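Local coordinates for putative Xylose isomerase (Rhodospirillum rubrum, PDB 3QXB), which probably acts as a metal-dependent isomerase of the xylose isomerase-like TIM-barrel family and binds iron or manganese, at residues Pro36-Leu39 with Asp45-Gly48; Val52-Asp57 with Ile73-Ala78; Thr85-Phe90 with Asp280-Ala285. All blocks are in the same frame, centred on the assembly; numbering follows the deposited sequence.

Interaction 1: Pro36-Leu39 with Asp45-Gly48; sequences PDRL and DDLG
R38 and D46 belong to opposite ends of one helix, 36-46, eight residues apart in sequence, with their CA atoms 10.6 Å from each other. The helix is only weakly bonded about 45-46. Just beyond, G48 leaves helical geometry with a positive phi, a conformation that favours glycine.

A single side-chain pair bridges this distance and buries 52 Å² between the segments. The first bond of R38 leads away from 45-48, with CG trans to the backbone N (chi1 152°), and bends further along the chain bring the guanidinium back alongside the helix to D46. The CB of D46, in contrast, already points at 36-39. The two groups form a salt bridge in which NH2 of R38 lies 3.1 Å from OD2 of D46. One oxygen meets one nitrogen, since OD1 of D46 is 5.0 Å from NH2 of R38.

OD2 of D46 lies in the guanidinium plane at its edge, yet the angle from CZ through NH2 of R38 to OD2 of D46 is 168°. The oxygen therefore sits nearly on the extension of the CZ-NH2 bond, between the two N-H directions, which suits a charge attraction better than a directed hydrogen bond. The carboxylate plane is turned 72° from that of the guanidinium, far from the coplanar, two-pronged pairing of these groups. The pair lies at the surface, where solvent probably weakens the attraction; W33 and L299 also touch R38.

Helix 36-46 connects strands 22-25 and 51-55, while L47 packs against helix 295-310. The contact thus runs along the outer helix of the first beta-alpha-beta unit of a TIM barrel, away from the metal site.

Interaction 2: Val52-Asp57 with Ile73-Ala78; sequences VQYTYD and IAYAKA
Y54, on strand 51-55, and Y75, on helix 65-81, alone make this contact, and their CA atoms, 9.0 Å apart, are the nearest pair between the segments.

Aromatic and apolar contact carries the pair. The ring centroids are 5.6 Å apart and the planes are inclined by 56°, too steep for a stack and too shallow for a T-shaped pair. CE1 of Y54 lies 3.6 Å from CD2 of Y75, and it also meets CB of Y75 at 3.7 Å, so one flank of the Y54 ring fits against the root of the other tyrosine. Seen from Y54, CD2 of Y75 is at the ring edge, near its plane. The CG of Y54 is anti to its backbone N (chi1 179°), which carries the ring straight out toward the helix; the side chains cross at about a right angle.

Polar contacts lie around the rings. OH of Y54 comes within 3.4 Å of CD2 of Y75 but is hydrogen-bonded to T59, and OH of Y75 has a weak bond to L34 O. Within the strand's exit, D57 N donates to T55 OG1 at 3.2 Å with an N-H...O angle of 158°, forming an ST turn; D57 then receives the backbone N-H groups of L93 and A94 on its carboxylate.

Both tyrosines are buried, and each hydroxyl has a partner away from the other ring. Between these two segments the contact is therefore made by van der Waals packing of the rings, while the bond to T59 probably limits how far the Y54 ring can shift, the weak one to L34 O doing less for Y75.

Interaction 3: Thr85-Phe90 with Asp280-Ala285; sequences TIESTF and DQTFFA
E87 reaches out from strand 85-90 with its chain extended beyond CG and crosses T282 at a slant, bringing OE1 of E87 within 2.6 Å of OG1 of T282. The threonine hydroxyl is the donor, and it approaches the syn lone pair of OE1, on the side of the other oxygen. OE2 is held by a salt bridge to K21, so both oxygens of the carboxylate are engaged, which should restrict its rotation.

F284 lies next to the same carboxylate, with the planes 74° apart; its CZ is 3.3 Å from OE1 of E87. The other main feature of the ring is local: CG2 of T282 sits 3.6 Å above its plane, over the centre, so T282 supports the ring as well as the acid. S88 OG comes only to 4.2 Å from CZ of F284, its polar partner being Q53 NE2.

E87 departs from strand geometry (phi/psi -72°/-28°), which accounts for two successive residues, E87 and S88, both facing 280-285. A leucine in place of E87 would probably leave the buried T282 hydroxyl without its acceptor and K21 without its countercharge.

Strands 85-90 and 283-285 are not neighbours in the sheet, and their side chains meet across the interior of the closed eight-stranded TIM barrel, beside metal-binding H244.

How the interactions relate
Interactions 1 and 2 belong to consecutive beta-alpha-beta units, with centres 12 Å apart. They touch where helix 36-46 meets helix 65-81: OD1 of D37 is 3.3 Å from CB of A78. Interaction 2 leads inward to interaction 3 through the neighbouring strands 51-55 and 85-90. There NE2 of Q53 lies 2.8 Å from OG of S88, a probable hydrogen bond, and Q53 also bonds to metal ligand H244. Interaction 3 is closest to the metal site, the F284 side chain being about 8 Å from the iron and manganese positions, whereas the Y54 side chain is about 14 Å from iron. Interaction 1 remains peripheral, about 8 Å from interaction 3 at nearest atoms.

Interaction 1: Pro36-Leu39 with Asp45-Gly48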
loop_
_atom_site.group_PDB
_atom_site.type_symbol
_atom_site.label_atom_id
_atom_site.label_comp_id
_atom_site.label_asym_id
_atom_site.label_seq_id
_atom_site.Cartn_x
_atom_site.Cartn_y
_atom_site.Cartn_z
ATOM N N PRO A 36 9.191 18.866 -5.493
ATOM C CA PRO A 36 8.514 19.577 -4.441
ATOM C C PRO A 36 7.804 20.891 -4.853
ATOM O O PRO A 36 6.651 21.102 -4.490
ATOM C CB PRO A 36 9.626 19.793 -3.391
ATOM C CG PRO A 36 10.477 18.557 -3.549
ATOM C CD PRO A 36 10.506 18.353 -5.039
ATOM N N ASP A 37 8.463 21.726 -5.641
ATOM C CA ASP A 37 7.857 22.946 -6.082
ATOM C C ASP A 37 6.705 22.712 -7.072
ATOM O O ASP A 37 5.781 23.502 -7.095
ATOM C CB ASP A 37 8.894 23.873 -6.708
ATOM C CG ASP A 37 9.807 24.508 -5.686
ATOM O OD1 ASP A 37 9.362 24.958 -4.581
ATOM O OD2 ASP A 37 10.987 24.605 -6.025
ATOM N N ARG A 38 6.757 21.647 -7.879
ATOM C CA ARG A 38 5.644 21.357 -8.819
ATOM C C ARG A 38 4.428 20.918 -8.003
ATOM O O ARG A 38 3.310 21.325 -8.313
ATOM C CB ARG A 38 6.021 20.261 -9.853
ATOM C CG ARG A 38 4.829 19.365 -10.445
ATOM C CD ARG A 38 4.181 19.799 -11.825
ATOM N NE ARG A 38 2.780 20.299 -11.742
ATOM C CZ ARG A 38 1.822 20.171 -12.690
ATOM N NH1 ARG A 38 2.048 19.514 -13.835
ATOM N NH2 ARG A 38 0.601 20.677 -12.481
ATOM N N LEU A 39 4.651 20.100 -6.969
ATOM C CA LEU A 39 3.538 19.614 -6.109
ATOM C C LEU A 39 2.883 20.773 -5.376
ATOM O O LEU A 39 1.658 20.931 -5.403
ATOM C CB LEU A 39 3.971 18.516 -5.116
ATOM C CG LEU A 39 2.871 17.744 -4.355
ATOM C CD1 LEU A 39 1.725 17.259 -5.246
ATOM C CD2 LEU A 39 3.403 16.572 -3.547
ATOM N N ASP A 45 -2.229 26.334 -7.174
ATOM C CA ASP A 45 -2.717 26.953 -8.398
ATOM C C ASP A 45 -3.797 26.111 -9.054
ATOM O O ASP A 45 -4.816 26.635 -9.502
ATOM C CB ASP A 45 -1.564 27.199 -9.387
ATOM C CG ASP A 45 -0.498 28.164 -8.836
ATOM O OD1 ASP A 45 -0.848 29.123 -8.090
ATOM O OD2 ASP A 45 0.693 27.949 -9.159
ATOM N N ASP A 46 -3.583 24.806 -9.121
ATOM C CA ASP A 46 -4.557 23.929 -9.742
ATOM C C ASP A 46 -5.726 23.545 -8.840
ATOM O O ASP A 46 -6.862 23.572 -9.306
ATOM C CB ASP A 46 -3.872 22.689 -10.292
ATOM C CG ASP A 46 -2.878 23.018 -11.371
ATOM O OD1 ASP A 46 -3.052 24.050 -12.026
ATOM O OD2 ASP A 46 -1.926 22.240 -11.578
ATOM N N LEU A 47 -5.463 23.188 -7.573
ATOM C CA LEU A 47 -6.544 22.890 -6.636
ATOM C C LEU A 47 -7.031 24.123 -5.878
ATOM O O LEU A 47 -8.128 24.086 -5.348
ATOM C CB LEU A 47 -6.139 21.843 -5.615
ATOM C CG LEU A 47 -5.524 20.570 -6.194
ATOM C CD1 LEU A 47 -5.246 19.627 -5.036
ATOM C CD2 LEU A 47 -6.428 19.977 -7.231
ATOM N N GLY A 48 -6.234 25.192 -5.826
ATOM C CA GLY A 48 -6.663 26.438 -5.139
ATOM C C GLY A 48 -6.887 26.213 -3.643
ATOM O O GLY A 48 -7.810 26.727 -3.080
#

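Interaction 2: Val52-Asp57 with Ile73-Ala78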
loop_
_atom_site.group_PDB
_atom_site.type_symbol
_atom_site.label_atom_id
_atom_site.label_comp_id
_atom_site.label_asym_id
_atom_site.label_seq_id
_atom_site.Cartn_x
_atom_site.Cartn_y
_atom_site.Cartn_z
ATOM N N VAL A 52 -2.938 21.423 3.926
ATOM C CA VAL A 52 -2.393 20.216 3.385
ATOM C C VAL A 52 -2.086 19.192 4.485
ATOM O O VAL A 52 -1.620 19.555 5.560
ATOM C CB VAL A 52 -1.100 20.552 2.664
ATOM C CG1 VAL A 52 -0.414 19.289 2.188
ATOM C CG2 VAL A 52 -1.338 21.574 1.503
ATOM N N GLN A 53 -2.358 17.921 4.210
ATOM C CA GLN A 53 -1.882 16.818 5.043
ATOM C C GLN A 53 -0.923 16.014 4.205
ATOM O O GLN A 53 -1.294 15.475 3.136
ATOM C CB GLN A 53 -3.023 15.946 5.558
ATOM C CG GLN A 53 -2.629 14.963 6.561
ATOM C CD GLN A 53 -3.803 14.284 7.206
ATOM O OE1 GLN A 53 -4.552 13.539 6.556
ATOM N NE2 GLN A 53 -3.972 14.531 8.525
ATOM N N TYR A 54 0.320 15.963 4.667
ATOM C CA TYR A 54 1.381 15.291 3.948
ATOM C C TYR A 54 1.272 13.816 4.270
ATOM O O TYR A 54 0.968 13.475 5.398
ATOM C CB TYR A 54 2.703 15.862 4.417
ATOM C CG TYR A 54 3.963 15.273 3.796
ATOM C CD1 TYR A 54 4.487 15.773 2.600
ATOM C CD2 TYR A 54 4.660 14.276 4.438
ATOM C CE1 TYR A 54 5.665 15.244 2.041
ATOM C CE2 TYR A 54 5.838 13.789 3.910
ATOM C CZ TYR A 54 6.331 14.264 2.708
ATOM O OH TYR A 54 7.525 13.696 2.201
ATOM N N THR A 55 1.477 12.939 3.286
ATOM C CA THR A 55 1.333 11.489 3.506
ATOM C C THR A 55 2.714 10.790 3.663
ATOM O O THR A 55 3.669 11.108 2.946
ATOM C CB THR A 55 0.533 10.811 2.349
ATOM O OG1 THR A 55 0.428 9.394 2.569
ATOM C CG2 THR A 55 1.185 11.047 0.961
ATOM N N TYR A 56 2.812 9.841 4.585
ATOM C CA TYR A 56 4.025 8.995 4.697
ATOM C C TYR A 56 4.347 8.279 3.357
ATOM O O TYR A 56 5.470 7.874 3.140
ATOM C CB TYR A 56 3.850 7.915 5.724
ATOM C CG TYR A 56 3.598 8.320 7.192
ATOM C CD1 TYR A 56 3.460 9.647 7.597
ATOM C CD2 TYR A 56 3.426 7.344 8.138
ATOM C CE1 TYR A 56 3.197 9.949 8.927
ATOM C CE2 TYR A 56 3.130 7.646 9.466
ATOM C CZ TYR A 56 3.017 8.920 9.861
ATOM O OH TYR A 56 2.784 9.196 11.219
ATOM N N ASP A 57 3.345 8.112 2.491
ATOM C CA ASP A 57 3.494 7.510 1.165
ATOM C C ASP A 57 4.386 8.315 0.190
ATOM O O ASP A 57 4.669 7.840 -0.892
ATOM C CB ASP A 57 2.113 7.223 0.524
ATOM C CG ASP A 57 1.435 5.952 1.071
ATOM O OD1 ASP A 57 2.027 5.180 1.878
ATOM O OD2 ASP A 57 0.264 5.699 0.708
ATOM N N ILE A 73 12.131 17.552 4.158
ATOM C CA ILE A 73 12.372 18.980 4.334
ATOM C C ILE A 73 12.193 19.793 3.043
ATOM O O ILE A 73 11.641 20.873 3.077
ATOM C CB ILE A 73 13.748 19.261 4.979
ATOM C CG1 ILE A 73 13.738 18.839 6.450
ATOM C CG2 ILE A 73 14.136 20.755 4.870
ATOM C CD1 ILE A 73 15.111 18.713 7.071
ATOM N N ALA A 74 12.637 19.260 1.911
ATOM C CA ALA A 74 12.392 19.919 0.623
ATOM C C ALA A 74 10.893 20.118 0.333
ATOM O O ALA A 74 10.506 21.184 -0.122
ATOM C CB ALA A 74 13.116 19.194 -0.559
ATOM N N TYR A 75 10.069 19.114 0.592
ATOM C CA TYR A 75 8.601 19.316 0.507
ATOM C C TYR A 75 8.132 20.382 1.490
ATOM O O TYR A 75 7.414 21.306 1.094
ATOM C CB TYR A 75 7.821 18.020 0.757
ATOM C CG TYR A 75 7.864 17.042 -0.385
ATOM C CD1 TYR A 75 7.251 17.328 -1.597
ATOM C CD2 TYR A 75 8.459 15.802 -0.235
ATOM C CE1 TYR A 75 7.282 16.417 -2.653
ATOM C CE2 TYR A 75 8.473 14.879 -1.268
ATOM C CZ TYR A 75 7.885 15.201 -2.482
ATOM O OH TYR A 75 7.925 14.298 -3.512
ATOM N N ALA A 76 8.549 20.300 2.749
ATOM C CA ALA A 76 8.102 21.350 3.742
ATOM C C ALA A 76 8.442 22.746 3.306
ATOM O O ALA A 76 7.597 23.676 3.358
ATOM C CB ALA A 76 8.667 21.061 5.155
ATOM N N LYS A 77 9.653 22.921 2.804
ATOM C CA LYS A 77 10.097 24.238 2.377
ATOM C C LYS A 77 9.345 24.725 1.147
ATOM O O LYS A 77 9.009 25.914 1.050
ATOM C CB LYS A 77 11.611 24.229 2.127
ATOM C CG LYS A 77 12.252 25.528 1.621
ATOM C CD LYS A 77 13.813 25.418 1.584
ATOM C CE LYS A 77 14.535 26.773 1.343
ATOM N NZ LYS A 77 14.092 27.431 0.080
ATOM N N ALA A 78 9.122 23.848 0.184
ATOM C CA ALA A 78 8.416 24.239 -1.027
ATOM C C ALA A 78 6.977 24.628 -0.694
ATOM O O ALA A 78 6.454 25.608 -1.233
ATOM C CB ALA A 78 8.444 23.107 -2.057
#

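Interaction 3: Thr85-Phe90 with Asp280-Ala285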
loop_
_atom_site.group_PDB
_atom_site.type_symbol
_atom_site.label_atom_id
_atom_site.label_comp_id
_atom_site.label_asym_id
_atom_site.label_seq_id
_atom_site.Cartn_x
_atom_site.Cartn_y
_atom_site.Cartn_z
ATOM N N THR A 85 0.023 25.581 4.143
ATOM C CA THR A 85 0.264 25.132 5.497
ATOM C C THR A 85 0.080 23.645 5.568
ATOM O O THR A 85 -1.036 23.160 5.451
ATOM C CB THR A 85 -0.730 25.787 6.482
ATOM O OG1 THR A 85 -0.598 27.210 6.392
ATOM C CG2 THR A 85 -0.504 25.332 7.925
ATOM N N ILE A 86 1.187 22.932 5.767
ATOM C CA ILE A 86 1.154 21.512 6.121
ATOM C C ILE A 86 0.835 21.361 7.630
ATOM O O ILE A 86 1.697 21.591 8.508
ATOM C CB ILE A 86 2.430 20.784 5.775
ATOM C CG1 ILE A 86 2.757 20.932 4.284
ATOM C CG2 ILE A 86 2.302 19.254 6.176
ATOM C CD1 ILE A 86 3.951 20.107 3.841
ATOM N N GLU A 87 -0.451 21.097 7.892
ATOM C CA GLU A 87 -0.977 20.924 9.236
ATOM C C GLU A 87 -0.577 19.638 9.948
ATOM O O GLU A 87 -0.478 19.596 11.198
ATOM C CB GLU A 87 -2.518 21.055 9.185
ATOM C CG GLU A 87 -2.922 22.448 8.758
ATOM C CD GLU A 87 -4.428 22.713 8.861
ATOM O OE1 GLU A 87 -5.218 21.899 8.355
ATOM O OE2 GLU A 87 -4.783 23.741 9.460
ATOM N N SER A 88 -0.319 18.594 9.174
ATOM C CA SER A 88 0.020 17.315 9.753
ATOM C C SER A 88 0.567 16.438 8.682
ATOM O O SER A 88 0.423 16.705 7.499
ATOM C CB SER A 88 -1.192 16.618 10.365
ATOM O OG SER A 88 -2.283 16.589 9.459
ATOM N N THR A 89 1.232 15.391 9.128
ATOM C CA THR A 89 1.663 14.294 8.306
ATOM C C THR A 89 0.780 13.169 8.764
ATOM O O THR A 89 0.184 13.226 9.851
ATOM C CB THR A 89 3.163 13.875 8.509
ATOM O OG1 THR A 89 3.400 13.498 9.868
ATOM C CG2 THR A 89 4.139 14.992 8.069
ATOM N N PHE A 90 0.639 12.156 7.919
ATOM C CA PHE A 90 -0.280 11.064 8.207
ATOM C C PHE A 90 0.085 9.806 7.461
ATOM O O PHE A 90 0.499 9.877 6.321
ATOM C CB PHE A 90 -1.707 11.449 7.842
ATOM C CG PHE A 90 -2.743 10.884 8.808
ATOM C CD1 PHE A 90 -3.061 11.576 9.952
ATOM C CD2 PHE A 90 -3.365 9.656 8.574
ATOM C CE1 PHE A 90 -3.940 11.061 10.876
ATOM C CE2 PHE A 90 -4.256 9.154 9.493
ATOM C CZ PHE A 90 -4.559 9.853 10.615
ATOM N N ASP A 280 -11.606 25.016 13.000
ATOM C CA ASP A 280 -10.256 24.649 12.517
ATOM C C ASP A 280 -10.085 23.163 12.248
ATOM O O ASP A 280 -8.965 22.726 11.900
ATOM C CB ASP A 280 -9.132 25.199 13.436
ATOM C CG ASP A 280 -9.121 24.577 14.812
ATOM O OD1 ASP A 280 -9.909 23.650 15.065
ATOM O OD2 ASP A 280 -8.311 25.031 15.658
ATOM N N GLN A 281 -11.180 22.391 12.319
ATOM C CA GLN A 281 -11.076 20.931 12.146
ATOM C C GLN A 281 -11.143 20.532 10.680
ATOM O O GLN A 281 -12.173 20.090 10.182
ATOM C CB GLN A 281 -12.143 20.218 12.965
ATOM C CG GLN A 281 -12.084 20.570 14.417
ATOM C CD GLN A 281 -12.984 21.743 14.769
ATOM O OE1 GLN A 281 -13.300 22.580 13.916
ATOM N NE2 GLN A 281 -13.404 21.801 16.022
ATOM N N THR A 282 -9.991 20.650 10.017
ATOM C CA THR A 282 -9.878 20.580 8.547
ATOM C C THR A 282 -10.517 19.319 7.958
ATOM O O THR A 282 -10.342 18.210 8.455
ATOM C CB THR A 282 -8.389 20.682 8.120
ATOM O OG1 THR A 282 -7.780 21.742 8.867
ATOM C CG2 THR A 282 -8.227 20.968 6.591
ATOM N N PHE A 283 -11.300 19.526 6.913
ATOM C CA PHE A 283 -11.842 18.458 6.106
ATOM C C PHE A 283 -10.802 18.234 4.988
ATOM O O PHE A 283 -10.805 18.945 3.949
ATOM C CB PHE A 283 -13.156 18.891 5.471
ATOM C CG PHE A 283 -14.390 18.793 6.342
ATOM C CD1 PHE A 283 -14.361 18.588 7.722
ATOM C CD2 PHE A 283 -15.631 18.974 5.749
ATOM C CE1 PHE A 283 -15.537 18.552 8.473
ATOM C CE2 PHE A 283 -16.807 18.923 6.484
ATOM C CZ PHE A 283 -16.780 18.712 7.840
ATOM N N PHE A 284 -9.897 17.274 5.201
ATOM C CA PHE A 284 -8.916 16.891 4.205
ATOM C C PHE A 284 -9.498 15.878 3.208
ATOM O O PHE A 284 -9.886 14.774 3.599
ATOM C CB PHE A 284 -7.691 16.225 4.859
ATOM C CG PHE A 284 -6.888 17.118 5.775
ATOM C CD1 PHE A 284 -6.046 18.089 5.277
ATOM C CD2 PHE A 284 -6.951 16.961 7.136
ATOM C CE1 PHE A 284 -5.275 18.873 6.148
ATOM C CE2 PHE A 284 -6.167 17.733 7.991
ATOM C CZ PHE A 284 -5.341 18.668 7.491
ATOM N N ALA A 285 -9.511 16.241 1.931
ATOM C CA ALA A 285 -9.923 15.332 0.888
ATOM C C ALA A 285 -8.867 14.263 0.799
ATOM O O ALA A 285 -7.700 14.599 0.629
ATOM C CB ALA A 285 -10.036 16.027 -0.455
#